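Local structure of BH0493 protein (Bacillus halodurans C-125, 2QEE) at residues N6-L11 with L379-D384; P23-H28 with N138-V143; L176-E181 with S236-I241; A281-V286 with R305-E310. The protein binds zinc and is probably a metal-dependent enzyme of the amidohydrolase superfamily, its substrate not established. All blocks are in the same frame, centred on the assembly; numbering follows the deposited sequence.

Interaction 1. Residues N6-L11 with L379-D384; sequences NSREVL and LIDKYD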
# COMPACT_ATOMS: atom_id res chain seq x y z
N ASN C 6 -10.48 -32.87 5.96
CA ASN C 6 -10.28 -33.03 7.40
C ASN C 6 -9.05 -32.32 7.94
O ASN C 6 -8.94 -32.11 9.17
CB ASN C 6 -10.20 -34.53 7.75
CG ASN C 6 -10.39 -34.82 9.25
OD1 ASN C 6 -11.44 -34.53 9.84
ND2 ASN C 6 -9.38 -35.43 9.85
N SER C 7 -8.12 -31.94 7.06
CA SER C 7 -6.97 -31.21 7.59
C SER C 7 -6.48 -30.14 6.62
O SER C 7 -6.76 -30.22 5.41
CB SER C 7 -5.82 -32.19 7.84
OG SER C 7 -5.42 -32.79 6.61
N ARG C 8 -5.75 -29.18 7.18
CA ARG C 8 -5.09 -28.12 6.37
C ARG C 8 -4.09 -28.71 5.38
O ARG C 8 -3.98 -28.25 4.26
CB ARG C 8 -4.46 -27.04 7.21
CG ARG C 8 -4.05 -25.83 6.33
CD ARG C 8 -3.28 -24.89 7.17
NE ARG C 8 -3.09 -23.58 6.54
CZ ARG C 8 -2.31 -23.30 5.52
NH1 ARG C 8 -1.64 -24.27 4.90
NH2 ARG C 8 -2.21 -22.03 5.12
N GLU C 9 -3.42 -29.81 5.76
CA GLU C 9 -2.40 -30.38 4.84
C GLU C 9 -3.09 -31.01 3.64
O GLU C 9 -2.61 -30.89 2.49
CB GLU C 9 -1.54 -31.43 5.59
CG GLU C 9 -0.71 -30.79 6.71
CD GLU C 9 -1.35 -30.76 8.08
OE1 GLU C 9 -0.58 -30.60 9.05
OE2 GLU C 9 -2.59 -30.84 8.22
N VAL C 10 -4.22 -31.69 3.88
CA VAL C 10 -4.97 -32.28 2.75
C VAL C 10 -5.62 -31.15 1.92
O VAL C 10 -5.63 -31.18 0.70
CB VAL C 10 -5.95 -33.32 3.20
CG1 VAL C 10 -6.92 -33.73 2.04
CG2 VAL C 10 -5.15 -34.55 3.74
N LEU C 11 -6.17 -30.16 2.60
CA LEU C 11 -6.70 -28.99 1.92
C LEU C 11 -5.63 -28.43 0.97
O LEU C 11 -5.92 -28.13 -0.20
CB LEU C 11 -7.05 -27.92 2.95
CG LEU C 11 -7.54 -26.54 2.41
CD1 LEU C 11 -8.89 -26.69 1.64
CD2 LEU C 11 -7.58 -25.52 3.49
N LEU C 379 -6.13 -19.13 -1.62
CA LEU C 379 -7.30 -20.02 -1.43
C LEU C 379 -7.16 -20.95 -0.19
O LEU C 379 -8.11 -21.12 0.58
CB LEU C 379 -7.49 -20.88 -2.71
CG LEU C 379 -8.12 -20.12 -3.89
CD1 LEU C 379 -7.97 -21.05 -5.10
CD2 LEU C 379 -9.62 -19.81 -3.58
N ILE C 380 -5.99 -21.52 -0.02
CA ILE C 380 -5.70 -22.42 1.13
C ILE C 380 -6.02 -21.65 2.45
O ILE C 380 -6.78 -22.13 3.31
CB ILE C 380 -4.26 -23.02 1.09
CG1 ILE C 380 -4.16 -24.02 -0.06
CG2 ILE C 380 -3.98 -23.70 2.42
CD1 ILE C 380 -2.69 -24.36 -0.54
N ASP C 381 -5.48 -20.43 2.57
CA ASP C 381 -5.74 -19.63 3.79
C ASP C 381 -7.23 -19.35 3.98
O ASP C 381 -7.75 -19.42 5.11
CB ASP C 381 -5.00 -18.28 3.67
CG ASP C 381 -3.55 -18.38 4.15
OD1 ASP C 381 -3.14 -19.43 4.77
OD2 ASP C 381 -2.78 -17.39 3.91
N LYS C 382 -7.92 -18.96 2.88
CA LYS C 382 -9.35 -18.61 2.99
C LYS C 382 -10.23 -19.82 3.31
O LYS C 382 -11.13 -19.73 4.12
CB LYS C 382 -9.83 -17.86 1.73
CG LYS C 382 -9.61 -16.34 1.81
CD LYS C 382 -8.13 -15.95 2.00
CE LYS C 382 -7.93 -14.38 2.08
NZ LYS C 382 -8.49 -13.94 3.40
N TYR C 383 -9.97 -20.96 2.65
CA TYR C 383 -10.66 -22.17 2.99
C TYR C 383 -10.38 -22.58 4.40
O TYR C 383 -11.32 -22.97 5.13
CB TYR C 383 -10.32 -23.31 2.04
CG TYR C 383 -10.92 -23.14 0.66
CD1 TYR C 383 -12.32 -22.95 0.48
CD2 TYR C 383 -10.11 -23.25 -0.48
CE1 TYR C 383 -12.87 -22.87 -0.82
CE2 TYR C 383 -10.65 -23.14 -1.77
CZ TYR C 383 -12.01 -22.93 -1.90
OH TYR C 383 -12.48 -22.86 -3.21
N ASP C 384 -9.11 -22.51 4.82
CA ASP C 384 -8.78 -22.91 6.20
C ASP C 384 -9.51 -22.08 7.22
O ASP C 384 -9.98 -22.60 8.21
CB ASP C 384 -7.29 -22.89 6.46
CG ASP C 384 -6.90 -23.69 7.73
OD1 ASP C 384 -7.48 -24.77 7.95
OD2 ASP C 384 -6.03 -23.21 8.45
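Arg8 lays its extended chain across the carboxylate of Asp384 and ends beside Asp381, one turn earlier on helix 363-388. The chain leaves its helix with CG anti to the backbone N (chi1 -169°), which sends it over to the second helix. On the way Arg8 CD passes 3.5 Å from Asp384 OD2, and Arg8 NE forms a salt bridge with the same oxygen, also at 3.5 Å; guanidinium and carboxylate are nearly perpendicular, 81° between planes. Farther out, the guanidinium edge meets Asp381: Arg8 NH2 lies 2.8 Å from Asp381 OD1, close to the guanidinium plane, but the N-H points off the line (124°), making this a short salt bridge with a weak hydrogen bond. Ile380 CG2 sits over one guanidinium face, offset toward its rim and 3.5 Å from Arg8 CZ. One turn on, Leu11 packs against helix 363-388: its CD2 rests 3.5 Å from Ile380 O, while Leu11 CD1 meets Tyr383 CB at 3.7 Å. An alanine in place of Asp384 is likely to leave Arg8 NE without its ion-pair mate and the arginine stem freer to swing. Asp381 OD2 also pairs with Arg341. The two carboxylates are thus likely to be partly neutralised by the one arginine, Asp381 by Arg341 as well, beside the apolar packing of Leu11, Ile380 and Tyr383.

Interaction 2. Residues P23-H28 with N138-V143; sequences PVTDMH and NVSDVV. With ZN (zinc ion), chain T.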
# COMPACT_ATOMS: atom_id res chain seq x y z
N PRO C 23 -8.26 -26.00 -16.40
CA PRO C 23 -7.81 -25.30 -17.63
C PRO C 23 -8.14 -23.81 -17.54
O PRO C 23 -9.27 -23.43 -17.17
CB PRO C 23 -8.66 -25.93 -18.73
CG PRO C 23 -9.20 -27.24 -18.13
CD PRO C 23 -9.30 -27.01 -16.67
N VAL C 24 -7.17 -23.01 -17.93
CA VAL C 24 -7.29 -21.58 -17.82
C VAL C 24 -7.87 -20.92 -19.08
O VAL C 24 -7.42 -21.24 -20.20
CB VAL C 24 -5.92 -20.99 -17.57
CG1 VAL C 24 -5.99 -19.46 -17.54
CG2 VAL C 24 -5.36 -21.52 -16.21
N THR C 25 -8.80 -20.01 -18.88
CA THR C 25 -9.09 -18.99 -19.90
C THR C 25 -8.23 -17.79 -19.57
O THR C 25 -8.34 -17.22 -18.45
CB THR C 25 -10.56 -18.59 -19.96
OG1 THR C 25 -11.31 -19.74 -20.41
CG2 THR C 25 -10.77 -17.44 -20.94
N ASP C 26 -7.40 -17.37 -20.53
CA ASP C 26 -6.46 -16.26 -20.27
C ASP C 26 -7.08 -15.08 -20.98
O ASP C 26 -7.04 -14.99 -22.23
CB ASP C 26 -5.08 -16.61 -20.84
CG ASP C 26 -3.99 -15.60 -20.49
OD1 ASP C 26 -4.38 -14.49 -20.06
OD2 ASP C 26 -2.80 -15.94 -20.64
N MET C 27 -7.72 -14.19 -20.23
CA MET C 27 -8.67 -13.27 -20.91
C MET C 27 -8.11 -11.98 -21.44
O MET C 27 -8.89 -11.12 -21.88
CB MET C 27 -9.98 -13.02 -20.14
CG MET C 27 -9.83 -12.64 -18.63
SD MET C 27 -9.02 -11.04 -18.47
CE MET C 27 -10.28 -9.87 -19.07
N HIS C 28 -6.80 -11.83 -21.39
CA HIS C 28 -6.15 -10.71 -22.08
C HIS C 28 -4.70 -11.08 -22.35
O HIS C 28 -3.92 -11.21 -21.39
CB HIS C 28 -6.18 -9.41 -21.25
CG HIS C 28 -5.42 -8.29 -21.91
ND1 HIS C 28 -5.77 -7.81 -23.15
CD2 HIS C 28 -4.31 -7.61 -21.54
CE1 HIS C 28 -4.92 -6.86 -23.51
NE2 HIS C 28 -4.02 -6.73 -22.56
N ASN C 138 -1.47 -25.53 -19.37
CA ASN C 138 -2.90 -25.83 -19.14
C ASN C 138 -3.83 -24.66 -19.42
O ASN C 138 -4.68 -24.29 -18.59
CB ASN C 138 -3.13 -26.38 -17.71
CG ASN C 138 -4.41 -27.16 -17.60
OD1 ASN C 138 -5.10 -27.45 -18.61
ND2 ASN C 138 -4.81 -27.45 -16.34
N VAL C 139 -3.68 -24.06 -20.62
CA VAL C 139 -4.55 -22.97 -21.05
C VAL C 139 -5.43 -23.47 -22.21
O VAL C 139 -4.91 -23.92 -23.24
CB VAL C 139 -3.75 -21.74 -21.51
CG1 VAL C 139 -4.65 -20.71 -22.20
CG2 VAL C 139 -3.01 -21.11 -20.30
N SER C 140 -6.73 -23.41 -21.99
CA SER C 140 -7.72 -23.93 -22.95
C SER C 140 -8.13 -22.83 -23.93
O SER C 140 -8.55 -23.12 -25.10
CB SER C 140 -8.94 -24.44 -22.20
OG SER C 140 -9.63 -23.40 -21.55
N ASP C 141 -8.07 -21.57 -23.49
CA ASP C 141 -8.61 -20.48 -24.28
C ASP C 141 -7.73 -19.24 -24.09
O ASP C 141 -7.46 -18.85 -22.95
CB ASP C 141 -10.03 -20.13 -23.83
CG ASP C 141 -11.01 -21.26 -24.15
OD1 ASP C 141 -11.58 -21.28 -25.27
OD2 ASP C 141 -11.15 -22.21 -23.36
N VAL C 142 -7.39 -18.59 -25.20
CA VAL C 142 -6.56 -17.39 -25.19
C VAL C 142 -7.37 -16.26 -25.80
O VAL C 142 -7.92 -16.41 -26.93
CB VAL C 142 -5.24 -17.64 -26.02
CG1 VAL C 142 -4.52 -16.33 -26.35
CG2 VAL C 142 -4.30 -18.58 -25.25
N VAL C 143 -7.49 -15.13 -25.08
CA VAL C 143 -8.09 -13.94 -25.69
C VAL C 143 -6.97 -13.10 -26.25
O VAL C 143 -5.99 -12.73 -25.54
CB VAL C 143 -8.99 -13.16 -24.75
CG1 VAL C 143 -9.56 -11.94 -25.46
CG2 VAL C 143 -10.17 -14.05 -24.22
ZN ZN T . -1.90 -6.03 -22.64
O HOH W 1 -10.88 -22.42 -19.37
O HOH W 2 -1.71 -4.35 -22.01
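Val24 and Val139 stand side by side on one face of a parallel strand pair, Val24 CB 4.0 Å from Val139 CG2, and Val139 CG1 comes up against Val24 O. That carbonyl takes two amides, Ser140 N at 2.9 Å and, weakly, Asp141 N at 3.4 Å, as the register slips by one residue in a beta bulge. Regular pairing resumes beyond it, with Asp26 N bonded to Asp141 O and Val143 N to Asp26 O. On the opposite face Thr25 holds OG1 beside its backbone N (chi1 -66°), 3.7 Å from Asp141 CB; this hydroxyl is hydrogen-bonded to Trp411 NE1 and Ser407 OG. Ser140 OG, turned between its own N and carbonyl carbon (chi1 66°), donates to Asp141 OD2 at 2.6 Å, and a water joins Ser140 OG, Thr25 OG1 and Pro23 O. Asp26 OD2 is hydrogen-bonded to Ser356 OG and Trp368 NE1. Met27 CB faces Val143 CG2 at 4.2 Å. At the end of the segment His28 turns to the metal, and its NE2 binds zinc at 2.2 Å. With His30 two residues on and Asp357 completing the protein ligands, this is the His-X-His element at the C-terminal end of the first strand, as in the metal-dependent beta/alpha barrels of the amidohydrolase superfamily.

Interaction 3. Residues L176-E181 with S236-I241; sequences LLNEYE and SNRGRI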
# COMPACT_ATOMS: atom_id res chain seq x y z
N LEU C 176 -8.42 4.75 -32.22
CA LEU C 176 -9.68 5.44 -32.35
C LEU C 176 -10.05 6.35 -31.19
O LEU C 176 -10.44 7.49 -31.38
CB LEU C 176 -10.82 4.47 -32.65
CG LEU C 176 -12.22 5.06 -32.71
CD1 LEU C 176 -12.34 5.82 -34.07
CD2 LEU C 176 -13.32 3.97 -32.65
N LEU C 177 -9.98 5.83 -29.97
CA LEU C 177 -10.38 6.65 -28.84
C LEU C 177 -9.35 7.70 -28.44
O LEU C 177 -9.74 8.78 -28.02
CB LEU C 177 -10.70 5.76 -27.61
CG LEU C 177 -12.08 5.10 -27.57
CD1 LEU C 177 -12.43 4.52 -28.88
CD2 LEU C 177 -12.10 3.98 -26.53
N ASN C 178 -8.06 7.34 -28.51
CA ASN C 178 -6.96 8.14 -27.94
C ASN C 178 -6.28 9.02 -28.98
O ASN C 178 -5.61 9.98 -28.62
CB ASN C 178 -5.89 7.25 -27.32
CG ASN C 178 -6.41 6.51 -26.10
OD1 ASN C 178 -7.47 6.86 -25.57
ND2 ASN C 178 -5.71 5.43 -25.71
N GLU C 179 -6.42 8.66 -30.26
CA GLU C 179 -5.70 9.39 -31.34
C GLU C 179 -6.64 9.76 -32.49
O GLU C 179 -6.22 9.71 -33.67
CB GLU C 179 -4.55 8.54 -31.84
CG GLU C 179 -3.45 8.40 -30.81
CD GLU C 179 -2.42 7.42 -31.24
OE1 GLU C 179 -1.29 7.88 -31.54
OE2 GLU C 179 -2.74 6.21 -31.30
N TYR C 180 -7.88 10.15 -32.14
CA TYR C 180 -8.90 10.36 -33.17
C TYR C 180 -8.48 11.44 -34.20
O TYR C 180 -8.83 11.33 -35.38
CB TYR C 180 -10.24 10.74 -32.58
CG TYR C 180 -11.36 10.83 -33.59
CD1 TYR C 180 -11.85 9.68 -34.23
CD2 TYR C 180 -11.92 12.06 -33.92
CE1 TYR C 180 -12.86 9.75 -35.13
CE2 TYR C 180 -12.97 12.14 -34.84
CZ TYR C 180 -13.41 10.98 -35.46
OH TYR C 180 -14.45 11.02 -36.35
N GLU C 181 -7.74 12.45 -33.74
CA GLU C 181 -7.40 13.56 -34.64
C GLU C 181 -6.60 13.03 -35.83
O GLU C 181 -6.74 13.55 -36.95
CB GLU C 181 -6.65 14.70 -33.91
CG GLU C 181 -7.53 15.57 -32.99
CD GLU C 181 -8.60 16.39 -33.73
OE1 GLU C 181 -8.42 16.66 -34.95
OE2 GLU C 181 -9.63 16.76 -33.09
N SER C 236 -14.12 15.86 -25.28
CA SER C 236 -12.91 15.55 -26.01
C SER C 236 -13.31 14.53 -27.08
O SER C 236 -14.40 13.99 -27.02
CB SER C 236 -11.89 14.89 -25.08
OG SER C 236 -12.42 13.63 -24.56
N ASN C 237 -12.47 14.26 -28.06
CA ASN C 237 -12.83 13.18 -28.99
C ASN C 237 -13.09 11.86 -28.25
O ASN C 237 -13.99 11.13 -28.60
CB ASN C 237 -11.72 12.96 -29.99
CG ASN C 237 -11.50 14.17 -30.90
OD1 ASN C 237 -12.44 14.89 -31.20
ND2 ASN C 237 -10.28 14.39 -31.31
N ARG C 238 -12.32 11.59 -27.20
CA ARG C 238 -12.49 10.28 -26.49
C ARG C 238 -13.83 10.19 -25.80
O ARG C 238 -14.52 9.16 -25.88
CB ARG C 238 -11.31 10.04 -25.52
CG ARG C 238 -11.48 8.67 -24.79
CD ARG C 238 -10.13 8.27 -24.15
NE ARG C 238 -9.80 9.21 -23.08
CZ ARG C 238 -8.54 9.55 -22.80
NH1 ARG C 238 -8.29 10.41 -21.82
NH2 ARG C 238 -7.54 9.03 -23.52
N GLY C 239 -14.17 11.27 -25.09
CA GLY C 239 -15.38 11.36 -24.26
C GLY C 239 -16.56 11.27 -25.21
O GLY C 239 -17.58 10.63 -24.90
N ARG C 240 -16.45 11.93 -26.38
CA ARG C 240 -17.58 11.90 -27.34
C ARG C 240 -17.77 10.56 -28.01
O ARG C 240 -18.93 10.09 -28.14
CB ARG C 240 -17.50 13.02 -28.38
CG ARG C 240 -17.70 14.36 -27.74
CD ARG C 240 -17.80 15.50 -28.76
NE ARG C 240 -16.49 15.74 -29.33
CZ ARG C 240 -15.64 16.68 -28.89
NH1 ARG C 240 -15.96 17.51 -27.90
NH2 ARG C 240 -14.46 16.76 -29.46
N ILE C 241 -16.66 9.94 -28.42
CA ILE C 241 -16.71 8.62 -29.06
C ILE C 241 -17.27 7.58 -28.07
O ILE C 241 -18.15 6.80 -28.42
CB ILE C 241 -15.37 8.19 -29.59
CG1 ILE C 241 -14.92 9.13 -30.76
CG2 ILE C 241 -15.44 6.73 -30.09
CD1 ILE C 241 -13.42 8.91 -31.20
O HOH W 3 -7.68 13.15 -30.71
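Asn237 ND2 is gripped by two acceptors, Glu181 OE2 at 3.0 Å and a water at 2.9 Å that also accepts from Glu181 N. The bond to Glu181 is almost straight (179°) and lies in the amide plane, although it meets the carboxylate oxygen from above the carboxylate plane. Arg240 NH2 donates to the other end of the same amide, Asn237 OD1. The Tyr180 ring stands beside this amide, CD2 3.7 Å from Asn237 CG, and its CD1 carries Ile241 CD1 at 3.5 Å. Glu181 reaches back through a bend at chi2 (-66°). At the far end of the contact Arg238 NH2 bonds Asn178 OD1 at 3.0 Å, in the guanidinium plane but above the carbonyl plane, the two flat groups being close to perpendicular (89°); Asn178 ND2 goes instead to Ser225 O. Leu177 CD1 packs on Ile241 CG2 between these polar ends. Ile241 CD1 also presses to 3.3 Å from Leu176 O. The contact thus joins the break between helices 174-178 and 180-189 to the start of helix 237-253 by two side-chain bonds flanking an apolar core, and leaves Leu176 O buried without a hydrogen-bond partner, which is likely to cost some stability.

Interaction 4. Residues A281-V286 with R305-E310; sequences ASMDGV and RENQHE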
# COMPACT_ATOMS: atom_id res chain seq x y z
N ALA C 281 -4.91 6.99 -10.87
CA ALA C 281 -6.04 7.63 -11.59
C ALA C 281 -7.11 8.01 -10.56
O ALA C 281 -7.22 7.40 -9.46
CB ALA C 281 -6.70 6.63 -12.68
N SER C 282 -7.97 8.98 -10.93
CA SER C 282 -9.22 9.21 -10.19
C SER C 282 -10.17 8.03 -10.48
O SER C 282 -10.20 7.53 -11.59
CB SER C 282 -9.94 10.48 -10.68
OG SER C 282 -11.17 10.61 -9.96
N MET C 283 -10.98 7.67 -9.48
CA MET C 283 -12.02 6.65 -9.71
C MET C 283 -13.30 7.29 -10.27
O MET C 283 -14.20 6.57 -10.66
CB MET C 283 -12.36 5.85 -8.44
CG MET C 283 -11.12 5.15 -7.80
SD MET C 283 -10.34 3.97 -8.93
CE MET C 283 -11.70 2.81 -9.13
N ASP C 284 -13.35 8.63 -10.33
CA ASP C 284 -14.62 9.28 -10.69
C ASP C 284 -15.21 8.84 -12.03
O ASP C 284 -16.46 8.65 -12.14
CB ASP C 284 -14.42 10.81 -10.70
CG ASP C 284 -14.26 11.43 -9.30
OD1 ASP C 284 -14.23 10.68 -8.29
OD2 ASP C 284 -14.13 12.68 -9.23
N GLY C 285 -14.37 8.71 -13.05
CA GLY C 285 -14.89 8.42 -14.41
C GLY C 285 -15.46 7.03 -14.43
O GLY C 285 -16.47 6.76 -15.12
N VAL C 286 -14.74 6.11 -13.79
CA VAL C 286 -15.18 4.69 -13.75
C VAL C 286 -16.49 4.59 -12.97
O VAL C 286 -17.42 3.90 -13.40
CB VAL C 286 -14.12 3.74 -13.10
CG1 VAL C 286 -14.63 2.30 -13.17
CG2 VAL C 286 -12.74 3.92 -13.81
N ARG C 305 -0.42 0.76 -7.97
CA ARG C 305 -0.63 -0.00 -6.74
C ARG C 305 -1.70 0.70 -5.92
O ARG C 305 -2.50 0.05 -5.24
CB ARG C 305 0.68 -0.07 -5.93
CG ARG C 305 0.55 -0.95 -4.69
CD ARG C 305 1.84 -0.83 -3.85
NE ARG C 305 1.69 -1.72 -2.69
CZ ARG C 305 2.33 -1.56 -1.54
NH1 ARG C 305 3.17 -0.53 -1.40
NH2 ARG C 305 2.19 -2.47 -0.59
N GLU C 306 -1.70 2.04 -5.97
CA GLU C 306 -2.46 2.86 -5.05
C GLU C 306 -3.97 2.94 -5.44
O GLU C 306 -4.79 3.49 -4.68
CB GLU C 306 -1.86 4.27 -4.94
CG GLU C 306 -0.62 4.28 -4.09
CD GLU C 306 0.54 3.49 -4.68
OE1 GLU C 306 0.84 3.71 -5.88
OE2 GLU C 306 1.21 2.76 -3.89
N ASN C 307 -4.29 2.39 -6.63
CA ASN C 307 -5.71 2.26 -7.03
C ASN C 307 -6.38 0.92 -6.63
O ASN C 307 -7.58 0.76 -6.83
CB ASN C 307 -5.86 2.42 -8.58
CG ASN C 307 -5.89 3.87 -9.04
OD1 ASN C 307 -5.17 4.21 -10.00
ND2 ASN C 307 -6.73 4.72 -8.44
N GLN C 308 -5.59 -0.05 -6.20
CA GLN C 308 -6.13 -1.44 -6.20
C GLN C 308 -7.17 -1.60 -5.14
O GLN C 308 -8.23 -2.17 -5.42
CB GLN C 308 -4.99 -2.49 -5.97
CG GLN C 308 -3.89 -2.43 -7.09
CD GLN C 308 -4.56 -2.52 -8.52
OE1 GLN C 308 -5.55 -3.22 -8.71
NE2 GLN C 308 -3.99 -1.82 -9.51
N HIS C 309 -6.93 -1.09 -3.92
CA HIS C 309 -7.93 -1.33 -2.88
C HIS C 309 -9.27 -0.68 -3.25
O HIS C 309 -10.36 -1.27 -3.13
CB HIS C 309 -7.41 -0.81 -1.54
CG HIS C 309 -8.44 -0.90 -0.45
ND1 HIS C 309 -9.30 0.13 -0.18
CD2 HIS C 309 -8.77 -1.91 0.39
CE1 HIS C 309 -10.11 -0.22 0.80
NE2 HIS C 309 -9.82 -1.45 1.16
N GLU C 310 -9.22 0.59 -3.68
CA GLU C 310 -10.46 1.34 -3.97
C GLU C 310 -11.16 0.76 -5.22
O GLU C 310 -12.38 0.79 -5.31
CB GLU C 310 -10.20 2.84 -4.05
CG GLU C 310 -9.28 3.24 -5.17
CD GLU C 310 -8.82 4.71 -5.09
OE1 GLU C 310 -9.12 5.41 -4.10
OE2 GLU C 310 -8.08 5.12 -6.02
O HOH W 4 -8.28 7.64 -6.81
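Ala281 and Asn307 bring their backbones closest, with CA atoms 7.1 Å apart, the first in an extended conformation and the second in a turn with helical phi/psi that leads into helix 308-317. The asparagine amide reads both polar atoms of the one alanine. Asn307 OD1 accepts from Ala281 N at 2.9 Å, in the carbonyl plane on a lone pair and nearly straight (177°), and Asn307 ND2 donates to Ala281 O at 2.9 Å, close to the amide plane. The second N-H of Asn307 ND2 turns to Glu310 OE2 at 2.8 Å, where the bend (139°) is greater. Glu310 reaches this position with CG tucked in over its own backbone (chi1 64°) and an extended chain beyond. A water donates to both Glu310 OE2, at 2.6 Å, and Ala281 O. Three bonds therefore hold the buried amide in one rotation and fix which end is oxygen. Met283 folds over the group: its CG touches Glu310 OE2 at 3.5 Å, and its SD lies 3.7 Å from Asn307 ND2, the two chains sliding past each other in opposite directions. A leucine in place of Asn307 would probably leave Ala281 N without its acceptor, Ala281 O with only the water of the bonds described, and Glu310 without the N-H that steadies its carboxylate. Met302, on strand 298-302, lies against Ala281, Met283 and Asn307. Met283 also packs on Leu311 and Leu314 of helix 308-317 and on Phe277 of a second subunit, which places the contact between the starts of helices 284-292 and 308-317, at the interface with that subunit.

Overall arrangement
Interaction 2 holds the zinc ligand His28 and lies nearest the centre of the chain, with the other three contacts farther out. Helix 8-21 of interaction 1 runs directly into strand 24-26 of interaction 2; their centres are about 26 Å apart. Interaction 1 closes nearly the whole chain, and the other three are nested within that loop. It lies on the opposite side of the chain's centre from interaction 3, about 49 Å away between centres. Interactions 3 and 4 are closer, about 22 Å between centres. No two contacts touch. In interaction 3 the Asn178 side chain is about 12 Å from a bound zinc ion. Interactions 1 and 4 both touch a second subunit.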